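Local structure of chitinase (Thermococcus chitonophagus, 5XSX) at residues 45-50 / 85-90; 167-172 / 379-384; 172-177 / 210-215; 176-181 / 218-223. The protein probably cleaves chitin internally as an endochitinase, this chain being its C-terminal part, a beta-sandwich domain followed by a larger helical domain that holds N-acetylglucosamine units. One frame throughout, in Å; residues are numbered along the deposited sequence.

Contact 1. Residues 45-50 / 85-90; sequences KVLSIK and IIEIQK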
loop_
_atom_site.group_PDB
_atom_site.type_symbol
_atom_site.label_atom_id
_atom_site.label_comp_id
_atom_site.label_asym_id
_atom_site.label_seq_id
_atom_site.Cartn_x
_atom_site.Cartn_y
_atom_site.Cartn_z
ATOM N N LYS A 45 20.225 15.036 -35.060
ATOM C CA LYS A 45 20.928 13.834 -34.633
ATOM C C LYS A 45 21.846 14.124 -33.451
ATOM O O LYS A 45 22.491 15.172 -33.393
ATOM C CB LYS A 45 21.719 13.236 -35.796
ATOM C CG LYS A 45 20.838 12.618 -36.870
ATOM C CD LYS A 45 21.662 11.969 -37.969
ATOM C CE LYS A 45 20.767 11.232 -38.953
ATOM N NZ LYS A 45 19.715 12.123 -39.518
ATOM N N VAL A 46 21.895 13.183 -32.513
ATOM C CA VAL A 46 22.653 13.353 -31.280
ATOM C C VAL A 46 24.142 13.100 -31.491
ATOM O O VAL A 46 24.545 12.007 -31.891
ATOM C CB VAL A 46 22.141 12.409 -30.173
ATOM C CG1 VAL A 46 22.846 12.707 -28.860
ATOM C CG2 VAL A 46 20.634 12.541 -30.016
ATOM N N LEU A 47 24.954 14.115 -31.217
ATOM C CA LEU A 47 26.399 13.993 -31.355
ATOM C C LEU A 47 27.013 13.342 -30.122
ATOM O O LEU A 47 27.683 12.315 -30.221
ATOM C CB LEU A 47 27.034 15.362 -31.602
ATOM C CG LEU A 47 26.649 16.062 -32.908
ATOM C CD1 LEU A 47 27.452 17.340 -33.088
ATOM C CD2 LEU A 47 26.841 15.130 -34.096
ATOM N N SER A 48 26.777 13.943 -28.960
ATOM C CA SER A 48 27.311 13.419 -27.710
ATOM C C SER A 48 26.466 13.837 -26.510
ATOM O O SER A 48 25.925 14.943 -26.474
ATOM C CB SER A 48 28.757 13.881 -27.511
ATOM O OG SER A 48 28.828 15.290 -27.369
ATOM N N ILE A 49 26.354 12.940 -25.535
ATOM C CA ILE A 49 25.667 13.238 -24.282
ATOM C C ILE A 49 26.583 12.922 -23.106
ATOM O O ILE A 49 26.860 11.758 -22.819
ATOM C CB ILE A 49 24.355 12.442 -24.146
ATOM C CG1 ILE A 49 23.390 12.810 -25.275
ATOM C CG2 ILE A 49 23.710 12.708 -22.795
ATOM C CD1 ILE A 49 22.054 12.105 -25.201
ATOM N N LYS A 50 27.055 13.965 -22.427
ATOM C CA LYS A 50 28.034 13.800 -21.358
ATOM C C LYS A 50 27.598 14.477 -20.065
ATOM O O LYS A 50 26.855 15.457 -20.085
ATOM C CB LYS A 50 29.391 14.361 -21.791
ATOM C CG LYS A 50 29.938 13.774 -23.083
ATOM C CD LYS A 50 31.254 14.434 -23.466
ATOM C CE LYS A 50 31.844 13.817 -24.724
ATOM N NZ LYS A 50 33.160 14.423 -25.065
ATOM N N ILE A 85 24.968 17.403 -20.278
ATOM C CA ILE A 85 25.223 18.238 -21.445
ATOM C C ILE A 85 24.911 17.486 -22.735
ATOM O O ILE A 85 25.531 16.466 -23.037
ATOM C CB ILE A 85 26.679 18.730 -21.470
ATOM C CG1 ILE A 85 26.927 19.691 -20.306
ATOM C CG2 ILE A 85 26.990 19.406 -22.790
ATOM C CD1 ILE A 85 28.317 20.282 -20.285
ATOM N N ILE A 86 23.942 17.997 -23.490
ATOM C CA ILE A 86 23.482 17.344 -24.710
ATOM C C ILE A 86 23.937 18.097 -25.961
ATOM O O ILE A 86 23.688 19.294 -26.095
ATOM C CB ILE A 86 21.943 17.221 -24.733
ATOM C CG1 ILE A 86 21.435 16.569 -23.445
ATOM C CG2 ILE A 86 21.484 16.438 -25.954
ATOM C CD1 ILE A 86 19.926 16.434 -23.384
ATOM N N GLU A 87 24.596 17.390 -26.875
ATOM C CA GLU A 87 25.071 17.995 -28.117
ATOM C C GLU A 87 24.302 17.462 -29.324
ATOM O O GLU A 87 24.325 16.266 -29.607
ATOM C CB GLU A 87 26.568 17.743 -28.296
ATOM C CG GLU A 87 27.159 18.393 -29.536
ATOM C CD GLU A 87 28.631 18.078 -29.709
ATOM O OE1 GLU A 87 29.251 18.622 -30.648
ATOM O OE2 GLU A 87 29.168 17.286 -28.907
ATOM N N ILE A 88 23.628 18.361 -30.034
ATOM C CA ILE A 88 22.790 17.977 -31.167
ATOM C C ILE A 88 23.249 18.624 -32.471
ATOM O O ILE A 88 23.530 19.823 -32.513
ATOM C CB ILE A 88 21.310 18.353 -30.920
ATOM C CG1 ILE A 88 20.799 17.707 -29.630
ATOM C CG2 ILE A 88 20.441 17.944 -32.103
ATOM C CD1 ILE A 88 20.816 16.196 -29.658
ATOM N N GLN A 89 23.330 17.823 -33.528
ATOM C CA GLN A 89 23.568 18.344 -34.868
ATOM C C GLN A 89 22.240 18.789 -35.478
ATOM O O GLN A 89 21.330 17.976 -35.641
ATOM C CB GLN A 89 24.240 17.289 -35.749
ATOM C CG GLN A 89 24.481 17.734 -37.181
ATOM C CD GLN A 89 25.019 16.618 -38.054
ATOM O OE1 GLN A 89 26.195 16.262 -37.976
ATOM N NE2 GLN A 89 24.156 16.056 -38.894
ATOM N N LYS A 90 22.135 20.076 -35.806
ATOM C CA LYS A 90 20.876 20.654 -36.279
ATOM C C LYS A 90 20.315 19.948 -37.508
ATOM O O LYS A 90 20.999 19.799 -38.521
ATOM C CB LYS A 90 21.047 22.143 -36.583
ATOM C CG LYS A 90 21.159 23.023 -35.352
ATOM C CD LYS A 90 21.114 24.497 -35.722
ATOM C CE LYS A 90 19.807 24.849 -36.417
ATOM N NZ LYS A 90 19.731 26.295 -36.764
HETATM O O HOH W 1 28.026 16.282 -24.769
#
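E87 reaches S48 with CG anti to its own backbone N (chi1 -177°) and the rest of the chain extended, while S48 holds OG between its backbone N and carbonyl carbon (chi1 64°). The two strands are antiparallel and form a classic beta bulge: L47 and S48 both face E87. L47 N donates to E87 O at 2.8 Å. S48 N adds a weak bond to the same oxygen. Regular pairing resumes on both sides, with Q89 N on K45 O and a reciprocal pair between K50 and I85. L47 lies obliquely across E87, its CD1 3.3 Å from OE1. V46, I49, I86 and I88 share the other face of the sheet. V46 CG2 meets I88 CD1 at 3.7 Å. V46 and I49 also touch Y59 of strand 58-62, which belongs to the second sheet of this beta sandwich. A water donates to both S48 OG and I85 O. S48 OG in turn donates to the anti side of E87 OE2, 16° out of the carboxylate plane.

Contact 2. Residues 167-172 / 379-384; sequences ADIDYP and INITAT
A short edge strand of a three-stranded antiparallel sheet packs here on helix 374-387, with I169 and A167 against T384 and I381. The T384 methyl is the hub. Its CG2 meets A167 CB at 3.7 Å and I169 CD1 at 3.8 Å. The D168 carbonyl oxygen lies near the same methyl. T384 has OG1 beside its backbone N (chi1 -56°). This turns the hydroxyl back along the helix, where it donates to N380 O at 2.7 Å. T384 N also bonds N380 O, from the opposite face of its plane. I169 crosses I381 at about a right angle: CD1 rests 4.1 Å from I381 CG2. Farther along, Y171 CE2 lies 3.9 Å from N380 ND2, with ring and amide planes only 14° apart. The carboxylate of D168 turns to R391, its salt-bridge partner. A serine in place of T384 would probably leave a gap between A167 CB and I169 CD1, since the methyl that touches both would be gone. The join is mainly one of carbon against carbon, and the threonine hydroxyl is satisfied by its own helix.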
loop_
_atom_site.group_PDB
_atom_site.type_symbol
_atom_site.label_atom_id
_atom_site.label_comp_id
_atom_site.label_asym_id
_atom_site.label_seq_id
_atom_site.Cartn_x
_atom_site.Cartn_y
_atom_site.Cartn_z
ATOM N N ALA A 167 -17.328 -14.773 9.160
ATOM C CA ALA A 167 -17.986 -16.002 8.735
ATOM C C ALA A 167 -17.303 -17.243 9.296
ATOM O O ALA A 167 -16.113 -17.224 9.609
ATOM C CB ALA A 167 -18.028 -16.074 7.216
ATOM N N ASP A 168 -18.071 -18.319 9.427
ATOM C CA ASP A 168 -17.516 -19.611 9.806
ATOM C C ASP A 168 -16.748 -20.193 8.627
ATOM O O ASP A 168 -17.144 -20.019 7.475
ATOM C CB ASP A 168 -18.618 -20.573 10.255
ATOM C CG ASP A 168 -19.308 -20.118 11.526
ATOM O OD1 ASP A 168 -20.312 -19.381 11.429
ATOM O OD2 ASP A 168 -18.848 -20.501 12.622
ATOM N N ILE A 169 -15.650 -20.883 8.916
ATOM C CA ILE A 169 -14.814 -21.444 7.862
ATOM C C ILE A 169 -14.871 -22.966 7.849
ATOM O O ILE A 169 -14.330 -23.628 8.737
ATOM C CB ILE A 169 -13.351 -20.993 8.007
ATOM C CG1 ILE A 169 -13.273 -19.467 8.072
ATOM C CG2 ILE A 169 -12.511 -21.527 6.857
ATOM C CD1 ILE A 169 -13.876 -18.770 6.871
ATOM N N ASP A 170 -15.532 -23.514 6.834
ATOM C CA ASP A 170 -15.628 -24.957 6.666
ATOM C C ASP A 170 -14.305 -25.520 6.161
ATOM O O ASP A 170 -13.977 -26.683 6.403
ATOM C CB ASP A 170 -16.760 -25.311 5.700
ATOM C CG ASP A 170 -18.096 -24.741 6.135
ATOM O OD1 ASP A 170 -18.351 -24.679 7.356
ATOM O OD2 ASP A 170 -18.892 -24.348 5.255
ATOM N N TYR A 171 -13.552 -24.679 5.460
ATOM C CA TYR A 171 -12.251 -25.053 4.916
ATOM C C TYR A 171 -11.277 -25.420 6.035
ATOM O O TYR A 171 -11.213 -24.735 7.055
ATOM C CB TYR A 171 -11.687 -23.907 4.069
ATOM C CG TYR A 171 -10.452 -24.259 3.268
ATOM C CD1 TYR A 171 -9.187 -24.178 3.833
ATOM C CD2 TYR A 171 -10.552 -24.658 1.941
ATOM C CE1 TYR A 171 -8.058 -24.497 3.106
ATOM C CE2 TYR A 171 -9.426 -24.977 1.204
ATOM C CZ TYR A 171 -8.181 -24.893 1.792
ATOM O OH TYR A 171 -7.054 -25.208 1.067
ATOM N N PRO A 172 -10.518 -26.512 5.847
ATOM C CA PRO A 172 -9.538 -26.957 6.843
ATOM C C PRO A 172 -8.369 -25.984 6.992
ATOM O O PRO A 172 -7.380 -26.091 6.267
ATOM C CB PRO A 172 -9.060 -28.304 6.290
ATOM C CG PRO A 172 -9.319 -28.225 4.825
ATOM C CD PRO A 172 -10.570 -27.411 4.681
ATOM N N ILE A 379 -7.113 -17.235 0.010
ATOM C CA ILE A 379 -8.114 -16.857 -0.983
ATOM C C ILE A 379 -9.523 -17.284 -0.582
ATOM O O ILE A 379 -10.453 -16.476 -0.599
ATOM C CB ILE A 379 -7.797 -17.467 -2.357
ATOM C CG1 ILE A 379 -6.426 -17.006 -2.842
ATOM C CG2 ILE A 379 -8.863 -17.082 -3.371
ATOM C CD1 ILE A 379 -5.956 -17.748 -4.057
ATOM N N ASN A 380 -9.672 -18.556 -0.225
ATOM C CA ASN A 380 -10.976 -19.106 0.131
ATOM C C ASN A 380 -11.579 -18.435 1.359
ATOM O O ASN A 380 -12.777 -18.148 1.392
ATOM C CB ASN A 380 -10.872 -20.614 0.361
ATOM C CG ASN A 380 -10.550 -21.376 -0.911
ATOM O OD1 ASN A 380 -11.417 -21.585 -1.760
ATOM N ND2 ASN A 380 -9.298 -21.800 -1.047
ATOM N N ILE A 381 -10.748 -18.188 2.367
ATOM C CA ILE A 381 -11.196 -17.496 3.569
ATOM C C ILE A 381 -11.618 -16.072 3.227
ATOM O O ILE A 381 -12.655 -15.597 3.686
ATOM C CB ILE A 381 -10.102 -17.470 4.657
ATOM C CG1 ILE A 381 -9.806 -18.887 5.149
ATOM C CG2 ILE A 381 -10.530 -16.597 5.826
ATOM C CD1 ILE A 381 -8.770 -18.949 6.249
ATOM N N THR A 382 -10.813 -15.403 2.406
ATOM C CA THR A 382 -11.126 -14.052 1.953
ATOM C C THR A 382 -12.457 -14.023 1.207
ATOM O O THR A 382 -13.299 -13.161 1.454
ATOM C CB THR A 382 -10.022 -13.491 1.036
ATOM O OG1 THR A 382 -8.782 -13.445 1.753
ATOM C CG2 THR A 382 -10.378 -12.090 0.561
ATOM N N ALA A 383 -12.641 -14.980 0.302
ATOM C CA ALA A 383 -13.875 -15.088 -0.468
ATOM C C ALA A 383 -15.073 -15.338 0.443
ATOM O O ALA A 383 -16.159 -14.808 0.214
ATOM C CB ALA A 383 -13.757 -16.195 -1.502
ATOM N N THR A 384 -14.863 -16.147 1.477
ATOM C CA THR A 384 -15.916 -16.468 2.434
ATOM C C THR A 384 -16.306 -15.242 3.254
ATOM O O THR A 384 -17.491 -14.962 3.443
ATOM C CB THR A 384 -15.485 -17.598 3.387
ATOM O OG1 THR A 384 -15.096 -18.748 2.625
ATOM C CG2 THR A 384 -16.626 -17.976 4.320
#

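Contact 3. Residues 172-177 / 210-215; sequences PLNLAS and AAKENW. With NAG (2-acetamido-2-deoxy-beta-D-glucopyranose), chain C; NAG (2-acetamido-2-deoxy-beta-D-glucopyranose), chain B; NAG (2-acetamido-2-deoxy-beta-D-glucopyranose), chain D.
N174 can be followed outward from the loop toward K212 and the sugar. N174 CB lies 3.4 Å from O5 of NAG (chain C). CG stays close to the same ring. Beyond it the amide splits its work. N174 ND2 donates to K212 O at 3.2 Å, the oxygen lying near the amide plane. N174 OD1 accepts from K212 NZ at 3.2 Å, with the nitrogen above the carbonyl plane rather than on a lone pair. The lysine gets there with its chain bent at chi2 (61°). K212 NZ also donates to NAG (chain C) O3 at 2.8 Å and to the backbone of G372. An alanine at N174 would probably leave K212 O without this donor and K212 NZ with one acceptor fewer beside the sugar. L173 CD2 sits over one face of the W215 six-membered ring, 4.0 Å from its centroid. A176 CB approaches that ring at its edge. W215 CD1 meets NAG (chain C) C6 at 3.6 Å, and E213 OE1 accepts from NAG (chain D) O6 at 2.9 Å. The loop and the C-terminal part of helix 203-214 thus wall a saccharide-binding site, consistent with the substrate cleft of an endochitinase.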
loop_
_atom_site.group_PDB
_atom_site.type_symbol
_atom_site.label_atom_id
_atom_site.label_comp_id
_atom_site.label_asym_id
_atom_site.label_seq_id
_atom_site.Cartn_x
_atom_site.Cartn_y
_atom_site.Cartn_z
ATOM N N PRO A 172 -10.518 -26.512 5.847
ATOM C CA PRO A 172 -9.538 -26.957 6.843
ATOM C C PRO A 172 -8.369 -25.984 6.992
ATOM O O PRO A 172 -7.380 -26.091 6.267
ATOM C CB PRO A 172 -9.060 -28.304 6.290
ATOM C CG PRO A 172 -9.319 -28.225 4.825
ATOM C CD PRO A 172 -10.570 -27.411 4.681
ATOM N N LEU A 173 -8.489 -25.049 7.926
ATOM C CA LEU A 173 -7.442 -24.061 8.165
ATOM C C LEU A 173 -6.339 -24.617 9.060
ATOM O O LEU A 173 -6.560 -24.860 10.245
ATOM C CB LEU A 173 -8.033 -22.798 8.793
ATOM C CG LEU A 173 -7.031 -21.735 9.248
ATOM C CD1 LEU A 173 -6.247 -21.191 8.065
ATOM C CD2 LEU A 173 -7.736 -20.612 9.994
ATOM N N ASN A 174 -5.157 -24.809 8.480
ATOM C CA ASN A 174 -3.990 -25.303 9.208
ATOM C C ASN A 174 -4.257 -26.630 9.910
ATOM O O ASN A 174 -3.973 -26.778 11.099
ATOM C CB ASN A 174 -3.516 -24.260 10.224
ATOM C CG ASN A 174 -3.140 -22.946 9.573
ATOM O OD1 ASN A 174 -3.391 -22.736 8.388
ATOM N ND2 ASN A 174 -2.541 -22.048 10.347
ATOM N N LEU A 175 -4.805 -27.583 9.159
ATOM C CA LEU A 175 -5.132 -28.913 9.667
ATOM C C LEU A 175 -6.116 -28.856 10.832
ATOM O O LEU A 175 -5.952 -29.557 11.830
ATOM C CB LEU A 175 -3.862 -29.658 10.089
ATOM C CG LEU A 175 -2.785 -29.831 9.015
ATOM C CD1 LEU A 175 -1.620 -30.651 9.550
ATOM C CD2 LEU A 175 -3.368 -30.469 7.764
ATOM N N ALA A 176 -7.139 -28.018 10.700
ATOM C CA ALA A 176 -8.199 -27.942 11.698
ATOM C C ALA A 176 -9.535 -28.346 11.089
ATOM O O ALA A 176 -9.735 -28.229 9.880
ATOM C CB ALA A 176 -8.286 -26.544 12.285
ATOM N N SER A 177 -10.442 -28.826 11.933
ATOM C CA SER A 177 -11.770 -29.228 11.489
ATOM C C SER A 177 -12.530 -28.039 10.914
ATOM O O SER A 177 -13.018 -28.085 9.785
ATOM C CB SER A 177 -12.558 -29.849 12.644
ATOM O OG SER A 177 -12.705 -28.931 13.713
ATOM N N ALA A 210 -3.511 -13.183 8.413
ATOM C CA ALA A 210 -3.091 -13.353 9.798
ATOM C C ALA A 210 -3.559 -14.691 10.367
ATOM O O ALA A 210 -2.897 -15.276 11.224
ATOM C CB ALA A 210 -3.609 -12.205 10.649
ATOM N N ALA A 211 -4.702 -15.168 9.884
ATOM C CA ALA A 211 -5.247 -16.445 10.329
ATOM C C ALA A 211 -4.350 -17.602 9.899
ATOM O O ALA A 211 -4.054 -18.500 10.689
ATOM C CB ALA A 211 -6.657 -16.636 9.790
ATOM N N LYS A 212 -3.917 -17.574 8.642
ATOM C CA LYS A 212 -3.054 -18.614 8.097
ATOM C C LYS A 212 -1.655 -18.566 8.708
ATOM O O LYS A 212 -1.046 -19.603 8.970
ATOM C CB LYS A 212 -2.964 -18.484 6.574
ATOM C CG LYS A 212 -1.908 -19.367 5.927
ATOM C CD LYS A 212 -2.189 -20.838 6.174
ATOM C CE LYS A 212 -1.018 -21.704 5.741
ATOM N NZ LYS A 212 -1.229 -23.134 6.098
ATOM N N GLU A 213 -1.157 -17.357 8.941
ATOM C CA GLU A 213 0.210 -17.178 9.414
ATOM C C GLU A 213 0.419 -17.622 10.861
ATOM O O GLU A 213 1.419 -18.271 11.171
ATOM C CB GLU A 213 0.633 -15.715 9.258
ATOM C CG GLU A 213 0.824 -15.273 7.812
ATOM C CD GLU A 213 1.982 -15.977 7.124
ATOM O OE1 GLU A 213 2.047 -15.929 5.878
ATOM O OE2 GLU A 213 2.833 -16.569 7.823
ATOM N N ASN A 214 -0.513 -17.280 11.745
ATOM C CA ASN A 214 -0.333 -17.566 13.166
ATOM C C ASN A 214 -1.633 -17.514 13.970
ATOM O O ASN A 214 -1.626 -17.148 15.146
ATOM C CB ASN A 214 0.685 -16.585 13.761
ATOM C CG ASN A 214 1.241 -17.051 15.093
ATOM O OD1 ASN A 214 1.166 -18.232 15.431
ATOM N ND2 ASN A 214 1.799 -16.121 15.858
ATOM N N TRP A 215 -2.743 -17.884 13.334
ATOM C CA TRP A 215 -4.055 -17.894 13.987
ATOM C C TRP A 215 -4.383 -16.565 14.666
ATOM O O TRP A 215 -5.055 -16.539 15.697
ATOM C CB TRP A 215 -4.136 -19.019 15.024
ATOM C CG TRP A 215 -4.252 -20.392 14.445
ATOM C CD1 TRP A 215 -3.237 -21.273 14.212
ATOM C CD2 TRP A 215 -5.457 -21.051 14.038
ATOM N NE1 TRP A 215 -3.733 -22.438 13.680
ATOM C CE2 TRP A 215 -5.094 -22.327 13.564
ATOM C CE3 TRP A 215 -6.807 -20.686 14.028
ATOM C CZ2 TRP A 215 -6.032 -23.240 13.082
ATOM C CZ3 TRP A 215 -7.737 -21.592 13.550
ATOM C CH2 TRP A 215 -7.345 -22.855 13.084
HETATM C C1 NAG C . -0.119 -25.529 10.993
HETATM C C2 NAG C . 0.007 -25.076 9.558
HETATM C C3 NAG C . 0.939 -23.933 9.403
HETATM C C4 NAG C . 0.929 -22.885 10.495
HETATM C C5 NAG C . 0.436 -23.315 11.870
HETATM C C6 NAG C . -0.150 -22.133 12.580
HETATM C C7 NAG C . -0.259 -26.618 7.580
HETATM C C8 NAG C . 0.242 -27.814 6.747
HETATM N N2 NAG C . 0.474 -26.201 8.765
HETATM O O1 NAG C . -1.056 -26.521 11.044
HETATM O O3 NAG C . 0.634 -23.250 8.143
HETATM O O4 NAG C . 2.300 -22.495 10.674
HETATM O O5 NAG C . -0.570 -24.391 11.835
HETATM O O6 NAG C . 0.670 -21.763 13.681
HETATM O O7 NAG C . -1.262 -26.022 7.247
HETATM C C1 NAG B . 2.551 -21.167 10.201
HETATM C C2 NAG B . 3.840 -20.724 10.835
HETATM C C3 NAG B . 4.454 -19.540 10.182
HETATM C C4 NAG B . 4.616 -19.757 8.728
HETATM C C5 NAG B . 3.270 -20.017 8.102
HETATM C C6 NAG B . 3.428 -20.242 6.636
HETATM C C7 NAG B . 4.592 -20.763 13.223
HETATM C C8 NAG B . 4.311 -20.429 14.695
HETATM N N2 NAG B . 3.614 -20.421 12.235
HETATM O O3 NAG B . 5.751 -19.298 10.780
HETATM O O4 NAG B . 5.243 -18.592 8.117
HETATM O O5 NAG B . 2.605 -21.197 8.712
HETATM O O6 NAG B . 2.165 -20.552 6.054
HETATM O O7 NAG B . 5.634 -21.318 12.899
HETATM C C1 NAG D . 6.319 -18.188 7.319
HETATM C C2 NAG D . 7.337 -18.599 6.301
HETATM C C3 NAG D . 8.230 -17.482 5.917
HETATM C C4 NAG D . 7.485 -16.248 5.483
HETATM C C5 NAG D . 6.393 -15.869 6.473
HETATM C C6 NAG D . 5.548 -14.803 5.888
HETATM C C7 NAG D . 7.837 -21.109 6.447
HETATM C C8 NAG D . 8.684 -22.291 6.995
HETATM N N2 NAG D . 8.155 -19.723 6.836
HETATM O O3 NAG D . 9.081 -17.933 4.837
HETATM O O4 NAG D . 8.419 -15.127 5.379
HETATM O O5 NAG D . 5.533 -16.988 6.841
HETATM O O6 NAG D . 4.710 -15.361 4.881
HETATM O O7 NAG D . 6.912 -21.329 5.697
#

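Contact 4. Residues 176-181 / 218-223; sequences ASSARM and AVTKDP
A218 begins the segment opposite M181, in a non-hydrogen-bonded antiparallel pair. Its CB meets the M181 methyl CE at 3.6 Å, because the methionine chain bends back at chi2 and chi3. V219 follows as the hydrogen-bonded partner of R180. V219 N donates to R180 O at 2.8 Å, and R180 N returns a bond to V219 O. On that face V219 CG2 packs 3.8 Å from R180 CB, while the rest of the arginine leads away toward D168 and D233, both long and weak ion pairs. T220 then replaces backbone pairing with a side chain. With OG1 opposite its backbone N (chi1 -176°), the hydroxyl donates to S178 O at 2.6 Å, from above the carbonyl plane. T220 OG1 itself accepts from D222 N at 3.0 Å, which makes the ST turn. K221 bridges the bend and sends its chain off toward E235. D222 closes the run. Its OD2 takes S177 N at 2.8 Å on the anti side of the carboxylate, and S177 OG adds a weak bond. D222 OD1 accepts from A224 N. The arrangement is a short antiparallel strand pair at the edge of a three-stranded sheet, with an ST turn following strand 218-219.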
loop_
_atom_site.group_PDB
_atom_site.type_symbol
_atom_site.label_atom_id
_atom_site.label_comp_id
_atom_site.label_asym_id
_atom_site.label_seq_id
_atom_site.Cartn_x
_atom_site.Cartn_y
_atom_site.Cartn_z
ATOM N N ALA A 176 -7.139 -28.018 10.700
ATOM C CA ALA A 176 -8.199 -27.942 11.698
ATOM C C ALA A 176 -9.535 -28.346 11.089
ATOM O O ALA A 176 -9.735 -28.229 9.880
ATOM C CB ALA A 176 -8.286 -26.544 12.285
ATOM N N SER A 177 -10.442 -28.826 11.933
ATOM C CA SER A 177 -11.770 -29.228 11.489
ATOM C C SER A 177 -12.530 -28.039 10.914
ATOM O O SER A 177 -13.018 -28.085 9.785
ATOM C CB SER A 177 -12.558 -29.849 12.644
ATOM O OG SER A 177 -12.705 -28.931 13.713
ATOM N N SER A 178 -12.623 -26.975 11.703
ATOM C CA SER A 178 -13.284 -25.751 11.272
ATOM C C SER A 178 -12.595 -24.536 11.877
ATOM O O SER A 178 -11.636 -24.670 12.636
ATOM C CB SER A 178 -14.762 -25.769 11.661
ATOM O OG SER A 178 -14.917 -25.833 13.068
ATOM N N ALA A 179 -13.089 -23.351 11.539
ATOM C CA ALA A 179 -12.531 -22.115 12.071
ATOM C C ALA A 179 -13.562 -20.994 12.042
ATOM O O ALA A 179 -14.495 -21.013 11.239
ATOM C CB ALA A 179 -11.289 -21.715 11.292
ATOM N N ARG A 180 -13.388 -20.019 12.928
ATOM C CA ARG A 180 -14.288 -18.875 12.999
ATOM C C ARG A 180 -13.499 -17.570 13.007
ATOM O O ARG A 180 -12.620 -17.373 13.847
ATOM C CB ARG A 180 -15.175 -18.972 14.243
ATOM C CG ARG A 180 -16.190 -17.850 14.381
ATOM C CD ARG A 180 -16.968 -17.979 15.683
ATOM N NE ARG A 180 -17.898 -16.872 15.885
ATOM C CZ ARG A 180 -19.191 -16.914 15.579
ATOM N NH1 ARG A 180 -19.718 -18.014 15.059
ATOM N NH2 ARG A 180 -19.959 -15.857 15.798
ATOM N N MET A 181 -13.810 -16.685 12.065
ATOM C CA MET A 181 -13.122 -15.402 11.960
ATOM C C MET A 181 -13.392 -14.536 13.183
ATOM O O MET A 181 -14.539 -14.373 13.601
ATOM C CB MET A 181 -13.542 -14.670 10.685
ATOM C CG MET A 181 -13.088 -15.348 9.400
ATOM S SD MET A 181 -11.292 -15.449 9.252
ATOM C CE MET A 181 -11.000 -17.171 9.650
ATOM N N ALA A 218 -8.417 -15.797 13.986
ATOM C CA ALA A 218 -9.336 -16.921 13.846
ATOM C C ALA A 218 -9.350 -17.822 15.075
ATOM O O ALA A 218 -8.308 -18.095 15.672
ATOM C CB ALA A 218 -8.985 -17.733 12.610
ATOM N N VAL A 219 -10.542 -18.279 15.447
ATOM C CA VAL A 219 -10.700 -19.236 16.536
ATOM C C VAL A 219 -11.341 -20.513 16.004
ATOM O O VAL A 219 -11.911 -20.517 14.912
ATOM C CB VAL A 219 -11.558 -18.666 17.681
ATOM C CG1 VAL A 219 -10.855 -17.485 18.334
ATOM C CG2 VAL A 219 -12.931 -18.263 17.168
ATOM N N THR A 220 -11.249 -21.596 16.770
ATOM C CA THR A 220 -11.760 -22.882 16.306
ATOM C C THR A 220 -12.421 -23.705 17.412
ATOM O O THR A 220 -12.108 -23.550 18.592
ATOM C CB THR A 220 -10.638 -23.726 15.672
ATOM O OG1 THR A 220 -11.188 -24.940 15.145
ATOM C CG2 THR A 220 -9.566 -24.061 16.702
ATOM N N LYS A 221 -13.342 -24.576 17.012
ATOM C CA LYS A 221 -13.981 -25.508 17.935
ATOM C C LYS A 221 -13.167 -26.790 18.046
ATOM O O LYS A 221 -13.483 -27.667 18.851
ATOM C CB LYS A 221 -15.404 -25.840 17.480
ATOM C CG LYS A 221 -16.412 -24.717 17.650
ATOM C CD LYS A 221 -17.801 -25.175 17.229
ATOM C CE LYS A 221 -18.843 -24.092 17.450
ATOM N NZ LYS A 221 -20.200 -24.541 17.031
ATOM N N ASP A 222 -12.125 -26.887 17.227
ATOM C CA ASP A 222 -11.295 -28.085 17.146
ATOM C C ASP A 222 -10.686 -28.436 18.498
ATOM O O ASP A 222 -9.908 -27.662 19.057
ATOM C CB ASP A 222 -10.191 -27.894 16.101
ATOM C CG ASP A 222 -9.576 -29.206 15.648
ATOM O OD1 ASP A 222 -9.306 -30.074 16.503
ATOM O OD2 ASP A 222 -9.364 -29.371 14.428
ATOM N N PRO A 223 -11.047 -29.614 19.029
ATOM C CA PRO A 223 -10.568 -30.100 20.327
ATOM C C PRO A 223 -9.069 -30.384 20.331
ATOM O O PRO A 223 -8.422 -30.253 21.371
ATOM C CB PRO A 223 -11.364 -31.398 20.535
ATOM C CG PRO A 223 -12.534 -31.292 19.607
ATOM C CD PRO A 223 -12.021 -30.538 18.425
#

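Overall arrangement
Contact 1 stands apart. Its centre is about 61 Å or more from the other centres, on the opposite side of the chain's centre, in the beta-sandwich domain. It is partly buried and rests on antiparallel backbone pairing interrupted by a bulge. Contacts 2, 3 and 4 cluster in the helical domain, their centres about 8 to 11 Å apart. Contacts 2 and 4 hold the same small sheet. Contact 2 fixes it to helix 374-387 by apolar packing and is partly buried. Contact 4 is buried and mixes strand bonds with side-chain ones. Contact 3, also buried, shares A176 and S177 with contact 4 but turns polar groups to the saccharide. L173 links it to both neighbours.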